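Local coordinates for protein beta-porphyranase (Bacteroides plebeius, PDB 4AWD) that cleaves the sulfated red-algal polysaccharide porphyran at its (1->4) linkages between beta-D-galactopyranose and alpha-L-galactopyranose-6-sulfate, at residues N51-D56 / S126-A131; S72-N77 / F281-T286; L153-V158 / W172-L177; T207-Q212 / K270-P275. All blocks are in the same frame, centred on the assembly; numbering follows the deposited sequence.

Contact 1: residues N51-D56 / S126-A131; sequences NEDYTD and SVKNQA
Tyr54 pushes its ring into the curl of loop 126-131. Its OH accepts a hydrogen bond from Gln130 N at 2.8 Å. The N-H...O angle is 145°, so the bond is somewhat bent. One face of the ring carries Ala131 CB, a CH-pi contact 3.8 Å from the centroid of the Tyr54 ring and near the ring normal. The opposite face is overlaid by Asp53 CB, off centre. Lys128 O lies at the ring edge, 3.3 Å from Tyr54 CE1, and Ser126 OG sits farther back along the same edge near CD1. The phenol is therefore held on both faces and by its hydroxyl.

Nearer the surface, Lys128 NZ forms a salt bridge with Asp53 OD2 at 2.9 Å. The lysine comes from above the carboxylate plane. The turn about CB-CG (chi2 -148°) lets its otherwise extended chain bring CD, CE and NZ alongside Asp53 OD2.

The next shell fixes the two loops. Ser126 OG donates to Lys128 O at 3.0 Å and receives Ile282 N of strand 281-285. Thr55 OG1 donates to Asn51 O and also bonds to Ala316. One water joins Asn51 ND2 to Gln130 O, and another joins Asp53 O to Lys128 N.

The contact ties the loop after strand 46-50 to the connection between strands 117-126 and 134-141, within the beta-sandwich (jelly-roll) fold of family GH16.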
# COMPACT_ATOMS: atom_id res chain seq x y z
N ASN A 51 1.20 -6.05 -16.90
CA ASN A 51 0.07 -6.76 -16.32
C ASN A 51 -1.12 -5.80 -16.29
O ASN A 51 -1.18 -4.92 -15.44
CB ASN A 51 0.40 -7.29 -14.92
CG ASN A 51 -0.59 -8.36 -14.44
OD1 ASN A 51 -1.76 -8.36 -14.82
ND2 ASN A 51 -0.10 -9.27 -13.61
N GLU A 52 -2.04 -5.97 -17.23
CA GLU A 52 -3.12 -4.99 -17.43
C GLU A 52 -4.04 -4.88 -16.23
O GLU A 52 -4.61 -3.83 -15.97
CB GLU A 52 -3.92 -5.32 -18.67
CG GLU A 52 -3.10 -5.23 -19.94
CD GLU A 52 -3.87 -5.61 -21.20
OE1 GLU A 52 -5.11 -5.73 -21.14
OE2 GLU A 52 -3.21 -5.77 -22.25
N ASP A 53 -4.14 -5.99 -15.50
CA ASP A 53 -5.08 -6.12 -14.42
C ASP A 53 -4.81 -5.19 -13.24
O ASP A 53 -5.71 -4.88 -12.48
CB ASP A 53 -5.12 -7.59 -13.97
CG ASP A 53 -5.80 -8.50 -15.01
OD1 ASP A 53 -6.37 -7.99 -16.00
OD2 ASP A 53 -5.76 -9.73 -14.83
N TYR A 54 -3.57 -4.72 -13.11
CA TYR A 54 -3.20 -3.86 -11.98
C TYR A 54 -2.50 -2.60 -12.47
O TYR A 54 -1.70 -1.99 -11.78
CB TYR A 54 -2.35 -4.65 -10.96
CG TYR A 54 -2.95 -6.02 -10.73
CD1 TYR A 54 -4.08 -6.17 -9.91
CD2 TYR A 54 -2.43 -7.15 -11.38
CE1 TYR A 54 -4.66 -7.43 -9.72
CE2 TYR A 54 -3.01 -8.40 -11.19
CZ TYR A 54 -4.12 -8.54 -10.37
OH TYR A 54 -4.68 -9.79 -10.19
N THR A 55 -2.84 -2.21 -13.70
CA THR A 55 -2.18 -1.11 -14.36
C THR A 55 -3.25 -0.11 -14.74
O THR A 55 -4.29 -0.49 -15.31
CB THR A 55 -1.39 -1.60 -15.60
OG1 THR A 55 -0.24 -2.35 -15.18
CG2 THR A 55 -0.92 -0.44 -16.43
N ASP A 56 -2.98 1.15 -14.42
CA ASP A 56 -3.90 2.24 -14.72
C ASP A 56 -3.23 3.60 -14.68
O ASP A 56 -2.59 3.98 -13.68
CB ASP A 56 -5.08 2.24 -13.73
CG ASP A 56 -6.34 2.87 -14.33
OD1 ASP A 56 -6.24 3.85 -15.11
OD2 ASP A 56 -7.44 2.37 -14.01
N SER A 126 -7.81 -3.25 -6.05
CA SER A 126 -8.02 -3.89 -7.35
C SER A 126 -9.10 -4.97 -7.23
O SER A 126 -9.27 -5.61 -6.19
CB SER A 126 -6.72 -4.45 -7.93
OG SER A 126 -6.05 -5.35 -7.03
N VAL A 127 -9.87 -5.12 -8.31
CA VAL A 127 -10.93 -6.12 -8.37
C VAL A 127 -10.31 -7.52 -8.38
O VAL A 127 -10.77 -8.41 -7.67
CB VAL A 127 -11.85 -5.89 -9.61
CG1 VAL A 127 -12.67 -7.14 -9.94
CG2 VAL A 127 -12.74 -4.72 -9.35
N LYS A 128 -9.26 -7.70 -9.16
CA LYS A 128 -8.62 -8.97 -9.26
C LYS A 128 -7.61 -9.09 -8.13
O LYS A 128 -7.11 -8.08 -7.63
CB LYS A 128 -7.97 -9.14 -10.63
CG LYS A 128 -8.97 -9.22 -11.79
CD LYS A 128 -8.38 -10.12 -12.86
CE LYS A 128 -9.06 -10.00 -14.21
NZ LYS A 128 -8.40 -10.97 -15.18
N ASN A 129 -7.35 -10.32 -7.71
CA ASN A 129 -6.46 -10.57 -6.59
C ASN A 129 -5.39 -11.61 -6.90
O ASN A 129 -5.01 -12.39 -6.03
CB ASN A 129 -7.29 -10.98 -5.37
CG ASN A 129 -8.09 -12.24 -5.62
OD1 ASN A 129 -7.94 -12.88 -6.66
ND2 ASN A 129 -8.96 -12.60 -4.68
N GLN A 130 -4.89 -11.61 -8.13
CA GLN A 130 -3.91 -12.60 -8.56
C GLN A 130 -2.58 -11.96 -8.95
O GLN A 130 -1.85 -12.49 -9.81
CB GLN A 130 -4.46 -13.41 -9.75
CG GLN A 130 -5.75 -14.18 -9.45
CD GLN A 130 -5.54 -15.25 -8.41
OE1 GLN A 130 -4.79 -16.20 -8.64
NE2 GLN A 130 -6.18 -15.11 -7.25
N ALA A 131 -2.28 -10.81 -8.34
CA ALA A 131 -0.98 -10.17 -8.58
C ALA A 131 0.06 -10.96 -7.80
O ALA A 131 -0.05 -11.08 -6.59
CB ALA A 131 -0.99 -8.73 -8.15
O HOH W 1 -1.78 -11.51 -12.50
O HOH W 2 -8.05 -5.61 -11.06

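Contact 2: residues S72-N77 / F281-T286; sequences SPYWTN and FIHIVT
Tyr74 and Phe281 stack where a loop lies against strand 281-285 of the GH16 beta-sandwich. This part of the fold borders the substrate cleft, and Trp75 is a substrate-binding residue by similarity with relatives.

The aromatic contact is a face-to-face stack. The Tyr74 and Phe281 ring centroids are 3.9 Å apart and the planes meet at 14°. The closest carbons are Tyr74 CD2 and Phe281 CE1, at 3.4 Å. The two side chains run past each other in opposite directions. Pro73 CG lies over the other face of Tyr74, so the phenol is sandwiched. Phe281 CG stands between the backbone N and the carbonyl carbon (chi1 53°), which carries the ring forward along its own strand, toward His283. Phe281 CE1 lies over the centre of one face of the His283 imidazole.

The apolar contacts of Trp75 are lighter. Its CZ3 reaches Val285 CG1 at 4.0 Å, with the two side chains nearly perpendicular. Its CB approaches His283 CE1. Around it, Phe84 meets the indole edge-to-face, and Arg79 and Glu287, also assigned to substrate binding by similarity, lie about 4 Å away between side chains. A glycerol is bound at a similar distance.

The polar contact is centred on one hydroxyl. Ser72 OG accepts from Tyr74 N at 3.0 Å, which makes an ST turn, and a weaker bond comes from Trp75 N. The same Ser72 OG shares a hydrogen bond with His283 NE2, 2.7 Å long, in the ring plane at the imidazole edge.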
# COMPACT_ATOMS: atom_id res chain seq x y z
N SER A 72 -12.70 -0.21 -0.94
CA SER A 72 -12.21 -1.57 -0.72
C SER A 72 -13.21 -2.42 0.06
O SER A 72 -13.68 -2.00 1.11
CB SER A 72 -10.88 -1.56 0.02
OG SER A 72 -10.59 -2.84 0.55
N PRO A 73 -13.53 -3.62 -0.43
CA PRO A 73 -14.38 -4.55 0.34
C PRO A 73 -13.61 -5.27 1.46
O PRO A 73 -14.21 -6.00 2.25
CB PRO A 73 -14.81 -5.56 -0.71
CG PRO A 73 -13.70 -5.59 -1.70
CD PRO A 73 -13.10 -4.20 -1.72
N TYR A 74 -12.30 -5.06 1.53
CA TYR A 74 -11.45 -5.85 2.42
C TYR A 74 -11.16 -5.18 3.77
O TYR A 74 -11.11 -5.85 4.80
CB TYR A 74 -10.14 -6.20 1.72
CG TYR A 74 -10.33 -6.94 0.39
CD1 TYR A 74 -10.90 -8.22 0.35
CD2 TYR A 74 -9.92 -6.37 -0.82
CE1 TYR A 74 -11.06 -8.90 -0.85
CE2 TYR A 74 -10.06 -7.04 -2.02
CZ TYR A 74 -10.63 -8.30 -2.03
OH TYR A 74 -10.77 -8.98 -3.22
N TRP A 75 -10.96 -3.87 3.75
CA TRP A 75 -10.79 -3.08 4.93
C TRP A 75 -11.94 -2.07 4.94
O TRP A 75 -11.85 -0.99 4.35
CB TRP A 75 -9.43 -2.38 4.89
CG TRP A 75 -9.00 -1.78 6.19
CD1 TRP A 75 -9.71 -1.75 7.36
CD2 TRP A 75 -7.78 -1.07 6.44
NE1 TRP A 75 -8.99 -1.09 8.33
CE2 TRP A 75 -7.80 -0.66 7.79
CE3 TRP A 75 -6.66 -0.75 5.65
CZ2 TRP A 75 -6.76 0.06 8.38
CZ3 TRP A 75 -5.61 -0.03 6.24
CH2 TRP A 75 -5.68 0.37 7.60
N THR A 76 -13.02 -2.47 5.59
CA THR A 76 -14.31 -1.80 5.49
C THR A 76 -14.42 -0.62 6.47
O THR A 76 -14.98 0.44 6.15
CB THR A 76 -15.43 -2.83 5.77
OG1 THR A 76 -15.64 -3.61 4.59
CG2 THR A 76 -16.74 -2.16 6.13
N ASN A 77 -13.88 -0.82 7.66
CA ASN A 77 -13.85 0.20 8.69
C ASN A 77 -12.42 0.57 9.04
O ASN A 77 -11.64 -0.28 9.49
CB ASN A 77 -14.63 -0.27 9.93
CG ASN A 77 -16.08 -0.56 9.60
OD1 ASN A 77 -16.87 0.36 9.34
ND2 ASN A 77 -16.44 -1.84 9.60
N PHE A 281 -4.02 -8.79 -3.84
CA PHE A 281 -4.67 -7.63 -4.46
C PHE A 281 -3.88 -6.35 -4.17
O PHE A 281 -3.06 -6.32 -3.25
CB PHE A 281 -6.15 -7.50 -4.04
CG PHE A 281 -6.37 -7.51 -2.55
CD1 PHE A 281 -6.29 -6.33 -1.81
CD2 PHE A 281 -6.72 -8.68 -1.89
CE1 PHE A 281 -6.53 -6.34 -0.43
CE2 PHE A 281 -6.95 -8.70 -0.52
CZ PHE A 281 -6.86 -7.53 0.21
N ILE A 282 -4.11 -5.31 -4.98
CA ILE A 282 -3.53 -3.98 -4.72
C ILE A 282 -4.43 -3.23 -3.74
O ILE A 282 -5.65 -3.21 -3.91
CB ILE A 282 -3.44 -3.13 -6.02
CG1 ILE A 282 -2.64 -3.85 -7.12
CG2 ILE A 282 -2.85 -1.75 -5.74
CD1 ILE A 282 -1.14 -3.65 -7.03
N HIS A 283 -3.83 -2.63 -2.71
CA HIS A 283 -4.53 -1.66 -1.88
C HIS A 283 -3.95 -0.25 -2.04
O HIS A 283 -2.74 -0.06 -2.05
CB HIS A 283 -4.48 -2.05 -0.41
CG HIS A 283 -5.82 -2.43 0.17
ND1 HIS A 283 -5.95 -3.12 1.35
CD2 HIS A 283 -7.08 -2.21 -0.28
CE1 HIS A 283 -7.23 -3.31 1.62
NE2 HIS A 283 -7.94 -2.76 0.64
N ILE A 284 -4.82 0.73 -2.19
CA ILE A 284 -4.35 2.11 -2.27
C ILE A 284 -5.11 2.89 -1.20
O ILE A 284 -6.31 3.09 -1.33
CB ILE A 284 -4.52 2.71 -3.68
CG1 ILE A 284 -4.05 1.73 -4.76
CG2 ILE A 284 -3.74 4.03 -3.78
CD1 ILE A 284 -4.26 2.17 -6.21
N VAL A 285 -4.42 3.30 -0.15
CA VAL A 285 -5.09 3.66 1.10
C VAL A 285 -4.60 4.97 1.73
O VAL A 285 -3.42 5.28 1.75
CB VAL A 285 -4.94 2.52 2.13
CG1 VAL A 285 -5.44 2.94 3.50
CG2 VAL A 285 -5.69 1.28 1.66
N THR A 286 -5.56 5.68 2.30
CA THR A 286 -5.34 6.93 3.02
C THR A 286 -5.86 6.72 4.46
O THR A 286 -7.05 6.50 4.68
CB THR A 286 -6.11 8.04 2.27
OG1 THR A 286 -5.18 8.87 1.54
CG2 THR A 286 -6.93 8.84 3.17

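Contact 3: residues L153-V158 / W172-L177; sequences LSNRPV and WSSQEL
Leu153 and Leu177 form an antiparallel hydrogen-bonded pair in the hairpin of strands 149-163 and 168-182. Leu177 N to Leu153 O measures 2.7 Å, and the return bond from Leu153 N to Leu177 O 2.8 Å. Ser154 and Glu176 follow as a non-hydrogen-bonded pair.

The tightest side-chain work is done by Asn155. Its CG stands between the backbone N and the carbonyl carbon (chi1 60°), which turns the amide onto Gln175. OD1 of Asn155 accepts from Gln175 N at 2.9 Å, and ND2 of Asn155 donates to Gln175 OE1 at 3.1 Å. The latter bond is almost straight, 176°, and lies in the Asn155 amide plane but above the carbonyl plane of Gln175. The amide planes stand 87° apart. A third bond runs from Asn155 N to Gln175 O, and Asn155 ND2 also reaches Pro279 O.

Past this point the register shifts by one residue. Side-chain packing thins, with Pro157 CB and Trp172 CB only within 4.2 Å, yet the backbone pair stays tight, Val158 N to Ser173 O at 2.8 Å. Pro157 and Val158 are both exposed. One water bridges Val158 O and Ser173 OG, and another links Ser174 OG to Gln175 O.

Glu176, the nucleophile by similarity, is extended and bonded through OE1 to Trp210 NE1. Asn155 OD1 thus takes the Gln175 N-H where the backbone pairing breaks, one residue from this glutamate.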
# COMPACT_ATOMS: atom_id res chain seq x y z
N LEU A 153 0.22 -4.11 -1.43
CA LEU A 153 -0.51 -5.32 -1.81
C LEU A 153 -0.75 -6.17 -0.56
O LEU A 153 0.02 -6.12 0.40
CB LEU A 153 0.26 -6.13 -2.85
CG LEU A 153 0.50 -5.50 -4.23
CD1 LEU A 153 1.69 -4.59 -4.14
CD2 LEU A 153 0.74 -6.53 -5.29
N SER A 154 -1.83 -6.95 -0.60
CA SER A 154 -2.25 -7.76 0.52
C SER A 154 -3.09 -8.91 0.03
O SER A 154 -3.61 -8.88 -1.10
CB SER A 154 -3.09 -6.91 1.47
OG SER A 154 -3.12 -7.46 2.77
N ASN A 155 -3.25 -9.92 0.88
CA ASN A 155 -4.22 -10.96 0.63
C ASN A 155 -4.98 -11.33 1.91
O ASN A 155 -4.69 -10.82 2.99
CB ASN A 155 -3.59 -12.18 -0.05
CG ASN A 155 -2.47 -12.82 0.78
OD1 ASN A 155 -2.45 -12.72 2.00
ND2 ASN A 155 -1.56 -13.50 0.11
N ARG A 156 -5.97 -12.20 1.76
CA ARG A 156 -6.82 -12.60 2.87
C ARG A 156 -6.30 -13.86 3.56
O ARG A 156 -5.56 -14.63 2.96
CB ARG A 156 -8.24 -12.79 2.38
CG ARG A 156 -8.83 -11.50 1.88
CD ARG A 156 -9.91 -11.79 0.89
NE ARG A 156 -11.18 -12.11 1.55
CZ ARG A 156 -12.19 -12.75 0.95
NH1 ARG A 156 -12.07 -13.17 -0.31
NH2 ARG A 156 -13.30 -12.97 1.64
N PRO A 157 -6.65 -14.04 4.84
CA PRO A 157 -6.11 -15.15 5.61
C PRO A 157 -6.59 -16.51 5.12
O PRO A 157 -7.71 -16.66 4.69
CB PRO A 157 -6.62 -14.88 7.04
CG PRO A 157 -7.71 -13.89 6.90
CD PRO A 157 -7.44 -13.11 5.66
N VAL A 158 -5.69 -17.49 5.18
CA VAL A 158 -5.98 -18.85 4.77
C VAL A 158 -5.81 -19.74 5.99
O VAL A 158 -4.82 -19.61 6.73
CB VAL A 158 -5.04 -19.29 3.61
CG1 VAL A 158 -4.81 -20.80 3.59
CG2 VAL A 158 -5.58 -18.82 2.27
N TRP A 172 -4.23 -19.38 11.10
CA TRP A 172 -4.42 -18.56 9.92
C TRP A 172 -3.17 -17.77 9.60
O TRP A 172 -2.48 -17.31 10.51
CB TRP A 172 -5.59 -17.60 10.09
CG TRP A 172 -6.89 -18.29 10.34
CD1 TRP A 172 -7.81 -18.71 9.40
CD2 TRP A 172 -7.43 -18.65 11.61
NE1 TRP A 172 -8.88 -19.30 10.02
CE2 TRP A 172 -8.67 -19.28 11.38
CE3 TRP A 172 -6.98 -18.50 12.93
CZ2 TRP A 172 -9.47 -19.76 12.42
CZ3 TRP A 172 -7.77 -18.98 13.97
CH2 TRP A 172 -9.01 -19.60 13.71
N SER A 173 -2.89 -17.64 8.31
CA SER A 173 -1.83 -16.78 7.82
C SER A 173 -2.27 -15.96 6.60
O SER A 173 -3.17 -16.35 5.85
CB SER A 173 -0.58 -17.60 7.49
OG SER A 173 -0.80 -18.44 6.37
N SER A 174 -1.64 -14.80 6.45
CA SER A 174 -1.78 -13.97 5.25
C SER A 174 -0.50 -13.16 5.08
O SER A 174 0.38 -13.20 5.94
CB SER A 174 -3.00 -13.06 5.33
OG SER A 174 -2.86 -12.08 6.35
N GLN A 175 -0.39 -12.44 3.97
CA GLN A 175 0.79 -11.63 3.71
C GLN A 175 0.41 -10.24 3.24
O GLN A 175 -0.72 -10.00 2.80
CB GLN A 175 1.73 -12.30 2.69
CG GLN A 175 2.25 -13.68 3.10
CD GLN A 175 1.24 -14.80 2.82
OE1 GLN A 175 0.66 -14.87 1.75
NE2 GLN A 175 1.04 -15.66 3.81
N GLU A 176 1.36 -9.33 3.33
CA GLU A 176 1.13 -7.93 3.12
C GLU A 176 2.44 -7.30 2.70
O GLU A 176 3.45 -7.44 3.39
CB GLU A 176 0.62 -7.28 4.41
CG GLU A 176 0.19 -5.83 4.27
CD GLU A 176 -0.51 -5.32 5.52
OE1 GLU A 176 -0.76 -6.12 6.45
OE2 GLU A 176 -0.81 -4.12 5.58
N LEU A 177 2.42 -6.60 1.57
CA LEU A 177 3.61 -6.02 0.98
C LEU A 177 3.41 -4.52 0.84
O LEU A 177 2.62 -4.06 0.01
CB LEU A 177 3.94 -6.70 -0.36
CG LEU A 177 4.95 -6.14 -1.38
CD1 LEU A 177 6.30 -5.88 -0.76
CD2 LEU A 177 5.11 -7.09 -2.57
O HOH W 3 -2.62 -9.59 5.33
O HOH W 4 -2.29 -20.53 7.03

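Contact 4: residues T207-Q212 / K270-P275; sequences THYWYQ and KYTDTP
Tyr271 lays its ring across Tyr211 and its CB against Tyr209. Tyr271 CB touches Tyr209 CE1 at 3.6 Å. CD1 lies over the middle of the Tyr211 ring and CG at its rim, near Tyr211 CD1. CD2 is shared, with Tyr211 CB and Tyr209 CD1 close by. CE1 makes the shortest contact, 3.3 Å to Tyr211 CD2. CE2 meets Tyr211 CB, a CH-pi contact 3.9 Å from the Tyr271 ring centroid. CZ and OH also face Tyr211 CD2. The Tyr271 and Tyr211 rings form an offset stack, centroids 3.9 Å apart and planes at 15°, while the long axes cross near a right angle.

Tyr209 and Tyr211 both hold CG opposite the backbone N (chi1 -173° and -178°), which sends both rings out from the strand toward the loop. Tyr209 meets Tyr271 rim to rim. Its CE2 also meets Thr272 CG2 at 3.5 Å, and its CD2 Pro275 CB at 3.7 Å. Thr272 OG1 accepts from Thr274 N at 3.0 Å, an ST turn within the loop. Tyr211 OH bonds to Glu213.

The result is a tyrosine cluster joining loop 270-275 to strand 204-213, beside the GH16 strand that bears Glu176, the nucleophile by similarity.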
# COMPACT_ATOMS: atom_id res chain seq x y z
N THR A 207 7.33 -5.79 4.83
CA THR A 207 6.66 -7.05 4.58
C THR A 207 6.09 -7.58 5.88
O THR A 207 6.69 -7.42 6.95
CB THR A 207 7.64 -8.12 4.08
OG1 THR A 207 8.55 -8.46 5.14
CG2 THR A 207 8.41 -7.64 2.83
N HIS A 208 4.93 -8.22 5.79
CA HIS A 208 4.32 -8.85 6.95
C HIS A 208 3.89 -10.26 6.59
O HIS A 208 3.19 -10.46 5.59
CB HIS A 208 3.10 -8.06 7.42
CG HIS A 208 3.36 -6.60 7.62
ND1 HIS A 208 3.66 -6.05 8.85
CD2 HIS A 208 3.37 -5.57 6.74
CE1 HIS A 208 3.85 -4.75 8.72
NE2 HIS A 208 3.68 -4.43 7.45
N TYR A 209 4.33 -11.24 7.38
CA TYR A 209 3.69 -12.54 7.38
C TYR A 209 2.81 -12.58 8.62
O TYR A 209 3.33 -12.62 9.74
CB TYR A 209 4.73 -13.67 7.39
CG TYR A 209 4.11 -15.05 7.21
CD1 TYR A 209 3.67 -15.78 8.30
CD2 TYR A 209 3.97 -15.61 5.95
CE1 TYR A 209 3.11 -17.04 8.15
CE2 TYR A 209 3.39 -16.88 5.79
CZ TYR A 209 2.98 -17.59 6.90
OH TYR A 209 2.41 -18.83 6.78
N TRP A 210 1.49 -12.56 8.44
CA TRP A 210 0.57 -12.55 9.57
C TRP A 210 0.30 -13.97 10.02
O TRP A 210 -0.07 -14.82 9.20
CB TRP A 210 -0.75 -11.85 9.22
CG TRP A 210 -0.58 -10.40 9.02
CD1 TRP A 210 -0.42 -9.75 7.82
CD2 TRP A 210 -0.54 -9.39 10.03
NE1 TRP A 210 -0.29 -8.40 8.03
CE2 TRP A 210 -0.35 -8.15 9.38
CE3 TRP A 210 -0.66 -9.41 11.43
CZ2 TRP A 210 -0.29 -6.93 10.08
CZ3 TRP A 210 -0.59 -8.20 12.12
CH2 TRP A 210 -0.40 -6.98 11.44
N TYR A 211 0.46 -14.24 11.31
CA TYR A 211 0.21 -15.58 11.84
C TYR A 211 -0.60 -15.55 13.12
O TYR A 211 -0.37 -14.71 14.00
CB TYR A 211 1.52 -16.33 12.08
CG TYR A 211 1.31 -17.75 12.59
CD1 TYR A 211 1.02 -18.78 11.70
CD2 TYR A 211 1.42 -18.05 13.95
CE1 TYR A 211 0.85 -20.09 12.15
CE2 TYR A 211 1.24 -19.35 14.41
CZ TYR A 211 0.95 -20.37 13.51
OH TYR A 211 0.78 -21.67 13.95
N GLN A 212 -1.53 -16.50 13.22
CA GLN A 212 -2.41 -16.61 14.36
C GLN A 212 -2.91 -18.03 14.58
O GLN A 212 -3.35 -18.70 13.64
CB GLN A 212 -3.61 -15.68 14.18
CG GLN A 212 -4.49 -15.57 15.41
CD GLN A 212 -5.68 -14.68 15.18
OE1 GLN A 212 -6.06 -14.41 14.04
NE2 GLN A 212 -6.29 -14.22 16.26
N LYS A 270 9.91 -17.82 9.40
CA LYS A 270 9.56 -18.40 10.69
C LYS A 270 8.54 -19.52 10.53
O LYS A 270 8.72 -20.61 11.08
CB LYS A 270 9.03 -17.33 11.65
CG LYS A 270 8.97 -17.80 13.11
CD LYS A 270 8.60 -16.65 14.05
CE LYS A 270 8.35 -17.16 15.46
NZ LYS A 270 7.94 -16.07 16.37
N TYR A 271 7.49 -19.27 9.76
CA TYR A 271 6.38 -20.22 9.68
C TYR A 271 6.32 -21.04 8.40
O TYR A 271 5.62 -22.04 8.35
CB TYR A 271 5.05 -19.52 9.95
CG TYR A 271 4.96 -18.85 11.31
CD1 TYR A 271 4.68 -19.59 12.46
CD2 TYR A 271 5.16 -17.48 11.45
CE1 TYR A 271 4.61 -18.98 13.71
CE2 TYR A 271 5.08 -16.86 12.70
CZ TYR A 271 4.80 -17.62 13.82
OH TYR A 271 4.71 -17.01 15.06
N THR A 272 7.07 -20.62 7.38
CA THR A 272 7.18 -21.34 6.11
C THR A 272 8.43 -20.91 5.36
O THR A 272 8.84 -19.75 5.44
CB THR A 272 5.95 -21.10 5.19
OG1 THR A 272 6.26 -21.50 3.85
CG2 THR A 272 5.52 -19.63 5.21
N ASP A 273 9.03 -21.84 4.62
CA ASP A 273 10.21 -21.59 3.81
C ASP A 273 9.90 -20.66 2.64
O ASP A 273 10.81 -20.04 2.09
CB ASP A 273 10.80 -22.91 3.27
CG ASP A 273 11.40 -23.80 4.39
OD1 ASP A 273 12.07 -23.26 5.31
OD2 ASP A 273 11.21 -25.04 4.33
N THR A 274 8.63 -20.59 2.27
CA THR A 274 8.18 -19.83 1.11
C THR A 274 7.05 -18.84 1.48
O THR A 274 5.93 -18.97 0.98
CB THR A 274 7.69 -20.78 -0.00
OG1 THR A 274 6.67 -21.64 0.51
CG2 THR A 274 8.85 -21.62 -0.56
N PRO A 275 7.35 -17.85 2.36
CA PRO A 275 6.28 -17.03 2.96
C PRO A 275 5.45 -16.21 1.97
O PRO A 275 4.26 -15.96 2.24
CB PRO A 275 7.04 -16.10 3.92
CG PRO A 275 8.43 -16.07 3.40
CD PRO A 275 8.69 -17.43 2.83

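Contact 2 is the buried one, while the other three are partly buried. Contacts 2 and 3 share neighbouring strands: Phe281 N bonds to Ser154 O, and Tyr74 packs on Arg156. Contacts 3 and 4 also join through adjacent strands, by backbone bonds between Trp172 and Gln212 and between Ser174 and Trp210. Contact 1 reaches this sheet through Ser126, which bonds to Ile282, and Ala131, which packs on Leu153; it does not touch contact 4. The chemistry follows place. Contact 1 mixes a salt bridge with a buried phenol, and contact 3 relies on backbone and amide bonds. Contacts 2 and 4 both stack rings, but contact 2 adds a hydroxyl-imidazole bond and contact 4 has no hydrogen bond across it.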